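Local coordinates for protein organophosphorus hydrolase (Pseudomonas pseudoalcaligenes, PDB 4LE6) that probably hydrolyses organophosphate triesters as a two-zinc enzyme of the metallo-beta-lactamase superfamily, at residues 94-99 with 233-238; 247-252 with 274-279. All coordinates share one frame; numbering follows the deposited sequence.

How the contacts relate
Both contacts are buried, and they lie on the two faces of the sheet that contains strands 231-237 and 240-246. Contact 1 is on the face turned to the other sheet of the sandwich, where Val244 meets side chains from both of its segments. Contact 2 is on the face covered by helix 269-286, whose Ile279 packs on Leu243 and Trp245, the residues on either side of Val244 in sequence. Contacts 1 and 2 do not touch, the nearest atoms of the two being about 8 Å apart. Their chemistry follows their place: 94-99 with 233-238 is wholly apolar across the sheets and remote from the metals, whereas 247-252 with 274-279 adds an arginine-to-backbone bond just after a zinc ligand.

Contact 1: 94-99 with 233-238; sequences INTGDN and YLFKSG
Ile94 and Phe235 reach toward each other from opposite directions between the two beta sheets of the alpha-beta/beta-alpha sandwich that defines the metallo-beta-lactamase fold. The outcome is a CH-pi contact: the CD1 methyl of Ile94 stands 3.4 Å from the Phe235 ring centroid, only 4° off the ring normal, and therefore almost equidistant from all six ring carbons. Ile94 presents this methyl by extending its longer branch, with CD1 anti to CA about the CB-CG1 bond (chi2 175°). Its other branch contributes less centrally, CG2 approaching CD2 of the Phe235 ring at 3.9 Å. Thr96 adds a looser touch from the side, its CG2 lying near the ring plane, 4.5 Å from Phe235 CD2. Ile103 and Val244, one from each sheet, pack on both Ile94 and Phe235, so the pair is buried between the sheets.

No hydrogen bond joins the segments; the polar order lies in the tight turn that follows Ile94 and leads into strand 100-103. There Asn95 makes an Asx turn, its OD1 accepting from Gly97 N at 2.9 Å, while its ND2 is hydrogen-bonded to Tyr127 OH of the same chain and to the carbonyl oxygen of Pro27 of the second subunit. The turn thus joins the core to the dimer interface. Closing it is an ST motif, in which Thr96 OG1 receives the Asn99 N-H with the two heavy atoms 2.8 Å apart.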
ATOM      1  N   ILE A  94     -15.305  -9.470  -6.387  1.00 21.71           N
ATOM      2  CA  ILE A  94     -15.519  -8.667  -7.575  1.00 21.53           C
ATOM      3  C   ILE A  94     -17.010  -8.602  -7.868  1.00 21.77           C
ATOM      4  O   ILE A  94     -17.689  -9.629  -7.990  1.00 19.65           O
ATOM      5  CB  ILE A  94     -14.725  -9.223  -8.767  1.00 21.77           C
ATOM      6  CG1 ILE A  94     -13.228  -9.203  -8.418  1.00 26.33           C
ATOM      7  CG2 ILE A  94     -14.959  -8.385 -10.019  1.00 19.06           C
ATOM      8  CD1 ILE A  94     -12.339  -9.828  -9.438  1.00 25.86           C
ATOM      9  N   ASN A  95     -17.514  -7.376  -7.925  1.00 19.93           N
ATOM     10  CA  ASN A  95     -18.912  -7.117  -8.258  1.00 19.85           C
ATOM     11  C   ASN A  95     -18.928  -6.731  -9.735  1.00 19.59           C
ATOM     12  O   ASN A  95     -18.447  -5.650 -10.109  1.00 17.36           O
ATOM     13  CB  ASN A  95     -19.456  -5.978  -7.379  1.00 21.65           C
ATOM     14  CG  ASN A  95     -20.926  -5.683  -7.632  1.00 21.63           C
ATOM     15  OD1 ASN A  95     -21.407  -5.847  -8.746  1.00 20.39           O
ATOM     16  ND2 ASN A  95     -21.645  -5.237  -6.599  1.00 24.68           N
ATOM     17  N   THR A  96     -19.425  -7.639 -10.575  1.00 19.89           N
ATOM     18  CA  THR A  96     -19.403  -7.462 -12.016  1.00 21.75           C
ATOM     19  C   THR A  96     -20.712  -6.865 -12.531  1.00 26.15           C
ATOM     20  O   THR A  96     -20.920  -6.783 -13.738  1.00 27.38           O
ATOM     21  CB  THR A  96     -19.245  -8.812 -12.742  1.00 22.58           C
ATOM     22  OG1 THR A  96     -20.426  -9.608 -12.545  1.00 25.56           O
ATOM     23  CG2 THR A  96     -18.058  -9.556 -12.228  1.00 22.92           C
ATOM     24  N   GLY A  97     -21.595  -6.471 -11.619  1.00 25.13           N
ATOM     25  CA  GLY A  97     -22.956  -6.118 -11.996  1.00 24.02           C
ATOM     26  C   GLY A  97     -23.844  -7.351 -12.168  1.00 28.59           C
ATOM     27  O   GLY A  97     -24.938  -7.419 -11.606  1.00 29.19           O
ATOM     28  N   ASP A  98     -23.377  -8.332 -12.937  1.00 30.06           N
ATOM     29  CA  ASP A  98     -24.126  -9.567 -13.130  1.00 28.66           C
ATOM     30  C   ASP A  98     -24.003 -10.505 -11.940  1.00 23.50           C
ATOM     31  O   ASP A  98     -24.936 -11.224 -11.617  1.00 22.63           O
ATOM     32  CB  ASP A  98     -23.649 -10.308 -14.386  1.00 31.96           C
ATOM     33  CG  ASP A  98     -23.964  -9.558 -15.657  1.00 38.79           C
ATOM     34  OD1 ASP A  98     -25.160  -9.431 -15.983  1.00 40.22           O
ATOM     35  OD2 ASP A  98     -23.018  -9.090 -16.324  1.00 41.98           O
ATOM     36  N   ASN A  99     -22.827 -10.529 -11.330  1.00 21.56           N
ATOM     37  CA  ASN A  99     -22.540 -11.428 -10.225  1.00 24.06           C
ATOM     38  C   ASN A  99     -21.717 -10.760  -9.130  1.00 23.05           C
ATOM     39  O   ASN A  99     -20.908  -9.858  -9.395  1.00 22.38           O
ATOM     40  CB  ASN A  99     -21.748 -12.635 -10.723  1.00 27.61           C
ATOM     41  CG  ASN A  99     -22.504 -13.448 -11.755  1.00 29.60           C
ATOM     42  OD1 ASN A  99     -22.370 -13.224 -12.964  1.00 28.37           O
ATOM     43  ND2 ASN A  99     -23.307 -14.398 -11.286  1.00 27.44           N
ATOM     44  N   TYR A 233      -7.875 -16.728 -12.438  1.00 20.36           N
ATOM     45  CA  TYR A 233      -9.131 -16.253 -13.020  1.00 21.31           C
ATOM     46  C   TYR A 233      -8.983 -14.867 -13.633  1.00 23.10           C
ATOM     47  O   TYR A 233      -8.494 -13.946 -12.992  1.00 26.73           O
ATOM     48  CB  TYR A 233     -10.246 -16.272 -11.968  1.00 22.44           C
ATOM     49  CG  TYR A 233     -10.530 -17.666 -11.436  1.00 19.81           C
ATOM     50  CD1 TYR A 233     -11.276 -18.582 -12.170  1.00 22.70           C
ATOM     51  CD2 TYR A 233     -10.028 -18.071 -10.213  1.00 21.71           C
ATOM     52  CE1 TYR A 233     -11.524 -19.856 -11.689  1.00 24.77           C
ATOM     53  CE2 TYR A 233     -10.271 -19.325  -9.719  1.00 21.44           C
ATOM     54  CZ  TYR A 233     -11.019 -20.221 -10.463  1.00 24.93           C
ATOM     55  OH  TYR A 233     -11.255 -21.479  -9.952  1.00 24.96           O
ATOM     56  N   LEU A 234      -9.447 -14.727 -14.871  1.00 24.41           N
ATOM     57  CA  LEU A 234      -9.346 -13.468 -15.594  1.00 22.50           C
ATOM     58  C   LEU A 234     -10.706 -12.763 -15.637  1.00 21.64           C
ATOM     59  O   LEU A 234     -11.723 -13.372 -16.006  1.00 24.38           O
ATOM     60  CB  LEU A 234      -8.829 -13.732 -17.007  1.00 22.53           C
ATOM     61  CG  LEU A 234      -8.610 -12.528 -17.917  1.00 24.99           C
ATOM     62  CD1 LEU A 234      -7.488 -11.650 -17.389  1.00 24.36           C
ATOM     63  CD2 LEU A 234      -8.308 -13.045 -19.325  1.00 27.41           C
ATOM     64  N   PHE A 235     -10.688 -11.494 -15.230  1.00 20.61           N
ATOM     65  CA  PHE A 235     -11.838 -10.597 -15.250  1.00 20.90           C
ATOM     66  C   PHE A 235     -11.546  -9.484 -16.249  1.00 23.35           C
ATOM     67  O   PHE A 235     -10.460  -8.886 -16.216  1.00 23.35           O
ATOM     68  CB  PHE A 235     -12.078 -10.005 -13.855  1.00 19.23           C
ATOM     69  CG  PHE A 235     -12.553 -11.007 -12.860  1.00 20.47           C
ATOM     70  CD1 PHE A 235     -11.671 -11.882 -12.260  1.00 19.23           C
ATOM     71  CD2 PHE A 235     -13.895 -11.110 -12.558  1.00 22.76           C
ATOM     72  CE1 PHE A 235     -12.132 -12.841 -11.371  1.00 19.68           C
ATOM     73  CE2 PHE A 235     -14.352 -12.050 -11.678  1.00 22.11           C
ATOM     74  CZ  PHE A 235     -13.473 -12.926 -11.091  1.00 19.52           C
ATOM     75  N   LYS A 236     -12.489  -9.234 -17.150  1.00 22.78           N
ATOM     76  CA  LYS A 236     -12.359  -8.201 -18.179  1.00 25.31           C
ATOM     77  C   LYS A 236     -13.593  -7.316 -18.202  1.00 28.05           C
ATOM     78  O   LYS A 236     -14.716  -7.822 -18.250  1.00 25.62           O
ATOM     79  CB  LYS A 236     -12.258  -8.833 -19.561  1.00 24.88           C
ATOM     80  CG  LYS A 236     -11.045  -9.710 -19.794  1.00 32.81           C
ATOM     81  CD  LYS A 236     -10.972 -10.079 -21.286  1.00 41.71           C
ATOM     82  CE  LYS A 236     -10.592 -11.535 -21.504  1.00 53.91           C
ATOM     83  NZ  LYS A 236     -10.806 -11.973 -22.929  1.00 64.12           N
ATOM     84  N   SER A 237     -13.386  -6.005 -18.193  1.00 27.59           N
ATOM     85  CA  SER A 237     -14.476  -5.053 -18.326  1.00 29.32           C
ATOM     86  C   SER A 237     -13.903  -3.758 -18.882  1.00 31.16           C
ATOM     87  O   SER A 237     -12.842  -3.324 -18.435  1.00 29.80           O
ATOM     88  CB  SER A 237     -15.106  -4.800 -16.950  1.00 28.50           C
ATOM     89  OG  SER A 237     -16.060  -3.750 -17.016  1.00 25.00           O
ATOM     90  N   GLY A 238     -14.579  -3.166 -19.864  1.00 31.61           N
ATOM     91  CA  GLY A 238     -14.196  -1.866 -20.392  1.00 31.73           C
ATOM     92  C   GLY A 238     -12.748  -1.750 -20.831  1.00 35.40           C
ATOM     93  O   GLY A 238     -12.109  -0.728 -20.575  1.00 35.20           O
TER

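Contact 2: 247-252 with 274-279; sequences DILLNH and QSRQRI. With ZN (zinc ion), chain J; ZN (zinc ion), chain K.
The carbonyl oxygen of Ile248 receives a hydrogen bond from Arg276 NH2 at 2.9 Å, nearly straight at 166°, which ties the loop after strand 240-246 to helix 269-286. The oxygen sits at the edge of the guanidinium group and within its plane, whereas NH2 is tilted 21° from the plane of the carbonyl. A bend about the CG-CD bond of Arg276 (chi3 51°) turns the group over to this oxygen after the chain has left the helix extended. On the way the methylenes pack: Arg276 CG lies 3.9 Å from Ile248 CG2, and Arg276 CD is equally far from Leu249 CB. The Ile248 and Arg276 side chains run alongside in opposing senses, while Ile248 lies across Ile279, with its CD1 4.2 Å from Ile279 CG1.

Just before Ile248, Asp247 bridges the two zinc ions of the metallo-beta-lactamase active site through one oxygen, OD2, 2.1 Å from the zinc ion of chain K and 2.2 Å from that of chain J, and a water also bridges them. His139, His141 and His226 complete one site; Asp143, His144 and His294 complete the other. Arg276 NE binds the Pro259 carbonyl and NH1 is hydrogen-bonded as well. With its three nitrogens engaged, the buried guanidinium can hardly turn, and its bond to Ile248 O fixes the backbone one residue after the bridging ligand.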
ATOM      1  N   ASP A 247      -1.595 -18.536  -6.301  1.00 19.50           N
ATOM      2  CA  ASP A 247      -0.275 -18.743  -5.735  1.00 21.13           C
ATOM      3  C   ASP A 247       0.829 -18.891  -6.798  1.00 24.20           C
ATOM      4  O   ASP A 247       1.762 -19.686  -6.633  1.00 22.85           O
ATOM      5  CB  ASP A 247      -0.320 -19.967  -4.817  1.00 20.82           C
ATOM      6  CG  ASP A 247      -0.997 -19.673  -3.486  1.00 22.96           C
ATOM      7  OD1 ASP A 247      -1.681 -18.634  -3.385  1.00 20.02           O
ATOM      8  OD2 ASP A 247      -0.849 -20.486  -2.547  1.00 20.55           O
ATOM      9  N   ILE A 248       0.730 -18.108  -7.870  1.00 23.90           N
ATOM     10  CA  ILE A 248       1.804 -17.997  -8.872  1.00 25.24           C
ATOM     11  C   ILE A 248       3.143 -17.714  -8.213  1.00 26.17           C
ATOM     12  O   ILE A 248       4.185 -18.199  -8.643  1.00 26.42           O
ATOM     13  CB  ILE A 248       1.510 -16.837  -9.860  1.00 26.70           C
ATOM     14  CG1 ILE A 248       0.251 -17.146 -10.664  1.00 28.59           C
ATOM     15  CG2 ILE A 248       2.716 -16.560 -10.787  1.00 27.34           C
ATOM     16  CD1 ILE A 248       0.264 -18.523 -11.363  1.00 30.79           C
ATOM     17  N   LEU A 249       3.126 -16.921  -7.157  1.00 24.98           N
ATOM     18  CA  LEU A 249       4.326 -16.787  -6.367  1.00 28.22           C
ATOM     19  C   LEU A 249       3.963 -16.424  -4.953  1.00 25.24           C
ATOM     20  O   LEU A 249       2.866 -15.948  -4.669  1.00 24.26           O
ATOM     21  CB  LEU A 249       5.325 -15.803  -6.979  1.00 32.36           C
ATOM     22  CG  LEU A 249       4.945 -14.341  -7.175  1.00 31.63           C
ATOM     23  CD1 LEU A 249       5.320 -13.506  -5.947  1.00 27.53           C
ATOM     24  CD2 LEU A 249       5.648 -13.818  -8.414  1.00 29.88           C
ATOM     25  N   LEU A 250       4.905 -16.717  -4.082  1.00 23.08           N
ATOM     26  CA  LEU A 250       4.716 -16.660  -2.654  1.00 29.86           C
ATOM     27  C   LEU A 250       5.513 -15.536  -2.004  1.00 29.31           C
ATOM     28  O   LEU A 250       5.182 -15.118  -0.904  1.00 27.96           O
ATOM     29  CB  LEU A 250       5.184 -17.978  -2.063  1.00 38.16           C
ATOM     30  CG  LEU A 250       4.283 -18.561  -0.985  1.00 52.75           C
ATOM     31  CD1 LEU A 250       3.328 -19.585  -1.599  1.00 53.28           C
ATOM     32  CD2 LEU A 250       5.167 -19.165   0.080  1.00 64.60           C
ATOM     33  N   ASN A 251       6.571 -15.070  -2.665  1.00 27.36           N
ATOM     34  CA  ASN A 251       7.430 -14.030  -2.089  1.00 25.58           C
ATOM     35  C   ASN A 251       7.805 -12.994  -3.134  1.00 23.31           C
ATOM     36  O   ASN A 251       8.602 -13.271  -4.034  1.00 22.38           O
ATOM     37  CB  ASN A 251       8.686 -14.661  -1.491  1.00 23.51           C
ATOM     38  CG  ASN A 251       9.522 -13.669  -0.686  1.00 27.99           C
ATOM     39  OD1 ASN A 251       9.773 -12.546  -1.125  1.00 26.93           O
ATOM     40  ND2 ASN A 251       9.954 -14.082   0.502  1.00 32.00           N
ATOM     41  N   HIS A 252       7.222 -11.805  -3.012  1.00 23.29           N
ATOM     42  CA  HIS A 252       7.368 -10.758  -4.016  1.00 24.37           C
ATOM     43  C   HIS A 252       8.811 -10.243  -4.073  1.00 26.24           C
ATOM     44  O   HIS A 252       9.243  -9.718  -5.100  1.00 26.63           O
ATOM     45  CB  HIS A 252       6.448  -9.590  -3.685  1.00 26.11           C
ATOM     46  CG  HIS A 252       6.930  -8.779  -2.527  1.00 26.42           C
ATOM     47  ND1 HIS A 252       6.759  -9.183  -1.222  1.00 30.76           N
ATOM     48  CD2 HIS A 252       7.625  -7.620  -2.475  1.00 25.22           C
ATOM     49  CE1 HIS A 252       7.306  -8.293  -0.412  1.00 31.51           C
ATOM     50  NE2 HIS A 252       7.840  -7.335  -1.148  1.00 32.01           N
ATOM     51  N   GLN A 274       7.468 -23.171 -14.445  1.00 29.38           N
ATOM     52  CA  GLN A 274       7.054 -22.917 -15.836  1.00 28.96           C
ATOM     53  C   GLN A 274       5.792 -22.029 -15.948  1.00 27.38           C
ATOM     54  O   GLN A 274       5.741 -21.017 -16.707  1.00 27.16           O
ATOM     55  CB  GLN A 274       6.818 -24.246 -16.557  1.00 33.54           C
ATOM     56  CG  GLN A 274       6.558 -24.101 -18.056  1.00 37.76           C
ATOM     57  CD  GLN A 274       6.207 -25.429 -18.741  1.00 47.17           C
ATOM     58  OE1 GLN A 274       5.747 -26.373 -18.097  1.00 56.89           O
ATOM     59  NE2 GLN A 274       6.411 -25.494 -20.052  1.00 44.32           N
ATOM     60  N   SER A 275       4.775 -22.379 -15.170  1.00 29.40           N
ATOM     61  CA  SER A 275       3.552 -21.570 -15.143  1.00 33.27           C
ATOM     62  C   SER A 275       3.841 -20.148 -14.660  1.00 32.59           C
ATOM     63  O   SER A 275       3.331 -19.171 -15.219  1.00 32.56           O
ATOM     64  CB  SER A 275       2.520 -22.221 -14.234  1.00 34.82           C
ATOM     65  OG  SER A 275       2.256 -23.523 -14.698  1.00 33.46           O
ATOM     66  N   ARG A 276       4.664 -20.019 -13.626  1.00 31.68           N
ATOM     67  CA  ARG A 276       5.038 -18.680 -13.147  1.00 28.83           C
ATOM     68  C   ARG A 276       5.744 -17.852 -14.241  1.00 27.70           C
ATOM     69  O   ARG A 276       5.370 -16.700 -14.500  1.00 27.25           O
ATOM     70  CB  ARG A 276       5.932 -18.778 -11.918  1.00 29.04           C
ATOM     71  CG  ARG A 276       6.490 -17.421 -11.450  1.00 26.36           C
ATOM     72  CD  ARG A 276       7.063 -17.491 -10.037  1.00 25.85           C
ATOM     73  NE  ARG A 276       8.007 -18.597  -9.868  1.00 28.74           N
ATOM     74  CZ  ARG A 276       7.728 -19.744  -9.258  1.00 27.59           C
ATOM     75  NH1 ARG A 276       8.654 -20.678  -9.164  1.00 31.40           N
ATOM     76  NH2 ARG A 276       6.532 -19.977  -8.746  1.00 24.02           N
ATOM     77  N   GLN A 277       6.750 -18.437 -14.887  1.00 27.97           N
ATOM     78  CA  GLN A 277       7.449 -17.739 -15.977  1.00 30.60           C
ATOM     79  C   GLN A 277       6.475 -17.271 -17.063  1.00 30.93           C
ATOM     80  O   GLN A 277       6.501 -16.096 -17.501  1.00 29.58           O
ATOM     81  CB  GLN A 277       8.506 -18.646 -16.583  1.00 32.71           C
ATOM     82  CG  GLN A 277       9.700 -18.869 -15.665  1.00 35.20           C
ATOM     83  CD  GLN A 277      10.724 -17.735 -15.715  1.00 42.49           C
ATOM     84  OE1 GLN A 277      10.441 -16.631 -16.193  1.00 42.57           O
ATOM     85  NE2 GLN A 277      11.926 -18.009 -15.218  1.00 46.85           N
ATOM     86  N   ARG A 278       5.587 -18.177 -17.472  1.00 30.09           N
ATOM     87  CA  ARG A 278       4.624 -17.852 -18.519  0.74 29.73           C
ATOM     88  C   ARG A 278       3.660 -16.744 -18.101  1.00 27.27           C
ATOM     89  O   ARG A 278       3.421 -15.774 -18.857  1.00 25.76           O
ATOM     90  CB  ARG A 278       3.831 -19.096 -18.903  0.74 31.69           C
ATOM     91  CG  ARG A 278       2.743 -18.837 -19.918  0.74 33.16           C
ATOM     92  CD  ARG A 278       2.244 -20.139 -20.526  0.74 35.03           C
ATOM     93  NE  ARG A 278       1.636 -21.008 -19.515  0.74 33.83           N
ATOM     94  CZ  ARG A 278       0.381 -20.909 -19.092  0.74 32.10           C
ATOM     95  NH1 ARG A 278      -0.072 -21.751 -18.175  0.74 35.32           N
ATOM     96  NH2 ARG A 278      -0.427 -19.978 -19.577  0.74 28.65           N
ATOM     97  N   ILE A 279       3.082 -16.894 -16.916  1.00 26.39           N
ATOM     98  CA  ILE A 279       2.105 -15.927 -16.432  1.00 23.36           C
ATOM     99  C   ILE A 279       2.759 -14.555 -16.213  1.00 23.58           C
ATOM    100  O   ILE A 279       2.149 -13.512 -16.475  1.00 22.77           O
ATOM    101  CB  ILE A 279       1.438 -16.433 -15.136  1.00 23.62           C
ATOM    102  CG1 ILE A 279       0.579 -17.683 -15.426  1.00 28.40           C
ATOM    103  CG2 ILE A 279       0.569 -15.340 -14.484  1.00 23.31           C
ATOM    104  CD1 ILE A 279      -0.542 -17.474 -16.441  1.00 31.71           C
TER
HETATM  105 ZN    ZN J 405      -1.188 -22.659  -2.109  1.00 24.94          ZN
HETATM  106 ZN    ZN K 406      -1.690 -19.905  -0.669  1.00 20.50          ZN
HETATM  107  O   HOH W   1      -1.358 -21.648  -0.238  1.00 14.52           O